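Local structure of beta-d-glucoside glucohydrolase (3ZZ1) at residues D14-A19 with A295-G300. The protein probably hydrolyses terminal, non-reducing beta-D-glucosyl residues with release of beta-D-glucose, as a secreted family 3 glycosidase of cellulose degradation. Sequence-based numbering, arbitrary orientation.
Sequences DKAKAA and AWYLTG
Lys15 and Tyr297 both set CG anti to the carbonyl carbon, with chi1 -73° in the lysine and -77° in the tyrosine, and this brings the lysine chain over the phenol ring. Beyond CG the lysine chain is extended and runs across the ring. Lys15 CB sits over the ring face, 3.7 Å from the Tyr297 centroid and 14° off the normal, a CH-pi contact. Further along, Lys15 CD touches Tyr297 CD1 at 3.7 Å. Trp296 CE3 covers the opposite face, so the ring is held between indole and lysine. Ala19 CB comes to the ring edge, 3.5 Å from Tyr297 OH. No direct hydrogen bond joins the segments. Two waters instead link Lys15 NZ to Tyr297 O, each accepting from Lys15 NZ and donating to the carbonyl. Gly300 ends the tyrosine's helix in a Schellman motif. The contact thus joins helix 8-20 to the C-terminal turn of helix 282-298, beside strand 154-160 in the TIM-barrel-like part of the chain. Ala16 and Ala19 extend this helix pairing to Leu293, while Ala295 and Thr299 rest on Gln154 of that strand.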
loop_
_atom_site.group_PDB
_atom_site.type_symbol
_atom_site.label_atom_id
_atom_site.label_comp_id
_atom_site.label_asym_id
_atom_site.label_seq_id
_atom_site.Cartn_x
_atom_site.Cartn_y
_atom_site.Cartn_z
ATOM N N ASP A 14 10.906 9.473 28.223
ATOM C CA ASP A 14 11.594 10.236 29.277
ATOM C C ASP A 14 11.651 11.720 28.918
ATOM O O ASP A 14 11.317 12.576 29.738
ATOM C CB ASP A 14 13.013 9.702 29.515
ATOM C CG ASP A 14 13.031 8.255 29.995
ATOM O OD1 ASP A 14 12.030 7.787 30.575
ATOM O OD2 ASP A 14 14.061 7.581 29.791
ATOM N N LYS A 15 12.072 12.009 27.685
ATOM C CA LYS A 15 12.114 13.379 27.172
ATOM C C LYS A 15 10.735 14.031 27.149
ATOM O O LYS A 15 10.592 15.199 27.531
ATOM C CB LYS A 15 12.721 13.417 25.767
ATOM C CG LYS A 15 14.215 13.205 25.715
ATOM C CD LYS A 15 14.659 13.005 24.272
ATOM C CE LYS A 15 16.101 12.544 24.185
ATOM N NZ LYS A 15 16.508 12.391 22.757
ATOM N N ALA A 16 9.730 13.278 26.698
ATOM C CA ALA A 16 8.363 13.793 26.587
ATOM C C ALA A 16 7.772 14.165 27.943
ATOM O O ALA A 16 7.063 15.165 28.059
ATOM C CB ALA A 16 7.463 12.791 25.868
ATOM N N LYS A 17 8.075 13.362 28.965
ATOM C CA LYS A 17 7.556 13.593 30.315
ATOM C C LYS A 17 8.140 14.854 30.947
ATOM O O LYS A 17 7.415 15.622 31.587
ATOM C CB LYS A 17 7.786 12.374 31.220
ATOM C CG LYS A 17 6.928 11.154 30.877
ATOM C CD LYS A 17 5.434 11.471 30.964
ATOM C CE LYS A 17 4.573 10.218 30.857
ATOM N NZ LYS A 17 3.137 10.594 30.662
ATOM N N ALA A 18 9.442 15.069 30.757
ATOM C CA ALA A 18 10.101 16.296 31.221
ATOM C C ALA A 18 9.518 17.551 30.562
ATOM O O ALA A 18 9.332 18.567 31.229
ATOM C CB ALA A 18 11.607 16.224 30.998
ATOM N N ALA A 19 9.223 17.470 29.263
ATOM C CA ALA A 19 8.618 18.586 28.524
ATOM C C ALA A 19 7.191 18.883 28.996
ATOM O O ALA A 19 6.814 20.050 29.161
ATOM C CB ALA A 19 8.645 18.316 27.022
ATOM N N ALA A 295 6.787 11.276 19.927
ATOM C CA ALA A 295 6.983 11.032 18.498
ATOM C C ALA A 295 7.941 12.055 17.903
ATOM O O ALA A 295 8.744 11.738 17.019
ATOM C CB ALA A 295 5.645 11.068 17.767
ATOM N N TRP A 296 7.843 13.280 18.409
ATOM C CA TRP A 296 8.697 14.394 18.023
ATOM C C TRP A 296 10.136 14.146 18.482
ATOM O O TRP A 296 11.088 14.333 17.708
ATOM C CB TRP A 296 8.113 15.669 18.638
ATOM C CG TRP A 296 8.761 16.979 18.267
ATOM C CD1 TRP A 296 8.869 17.524 17.019
ATOM C CD2 TRP A 296 9.321 17.940 19.175
ATOM N NE1 TRP A 296 9.491 18.747 17.090
ATOM C CE2 TRP A 296 9.773 19.029 18.402
ATOM C CE3 TRP A 296 9.489 17.981 20.567
ATOM C CZ2 TRP A 296 10.391 20.151 18.975
ATOM C CZ3 TRP A 296 10.107 19.098 21.138
ATOM C CH2 TRP A 296 10.551 20.163 20.340
ATOM N N TYR A 297 10.293 13.701 19.730
ATOM C CA TYR A 297 11.612 13.391 20.280
ATOM C C TYR A 297 12.222 12.144 19.653
ATOM O O TYR A 297 13.437 12.088 19.443
ATOM C CB TYR A 297 11.550 13.232 21.799
ATOM C CG TYR A 297 11.456 14.540 22.551
ATOM C CD1 TYR A 297 12.493 15.467 22.507
ATOM C CD2 TYR A 297 10.338 14.843 23.326
ATOM C CE1 TYR A 297 12.415 16.677 23.207
ATOM C CE2 TYR A 297 10.248 16.049 24.024
ATOM C CZ TYR A 297 11.290 16.958 23.958
ATOM O OH TYR A 297 11.208 18.148 24.653
ATOM N N LEU A 298 11.373 11.157 19.364
ATOM C CA LEU A 298 11.778 9.892 18.744
ATOM C C LEU A 298 12.443 10.101 17.389
ATOM O O LEU A 298 13.418 9.430 17.062
ATOM C CB LEU A 298 10.567 8.955 18.586
ATOM C CG LEU A 298 10.763 7.592 17.897
ATOM C CD1 LEU A 298 11.370 6.569 18.827
ATOM C CD2 LEU A 298 9.442 7.073 17.343
ATOM N N THR A 299 11.899 11.031 16.609
ATOM C CA THR A 299 12.380 11.316 15.259
ATOM C C THR A 299 13.450 12.401 15.247
ATOM O O THR A 299 13.924 12.793 14.180
ATOM C CB THR A 299 11.231 11.749 14.329
ATOM O OG1 THR A 299 10.417 12.721 14.998
ATOM C CG2 THR A 299 10.370 10.553 13.940
ATOM N N GLY A 300 13.816 12.889 16.432
ATOM C CA GLY A 300 14.881 13.877 16.579
ATOM C C GLY A 300 14.523 15.263 16.079
ATOM O O GLY A 300 15.402 16.071 15.788
HETATM O O HOH W 1 15.429 13.595 20.317
HETATM O O HOH W 2 14.549 10.571 21.728
HETATM O O HOH W 3 12.416 16.896 27.364
#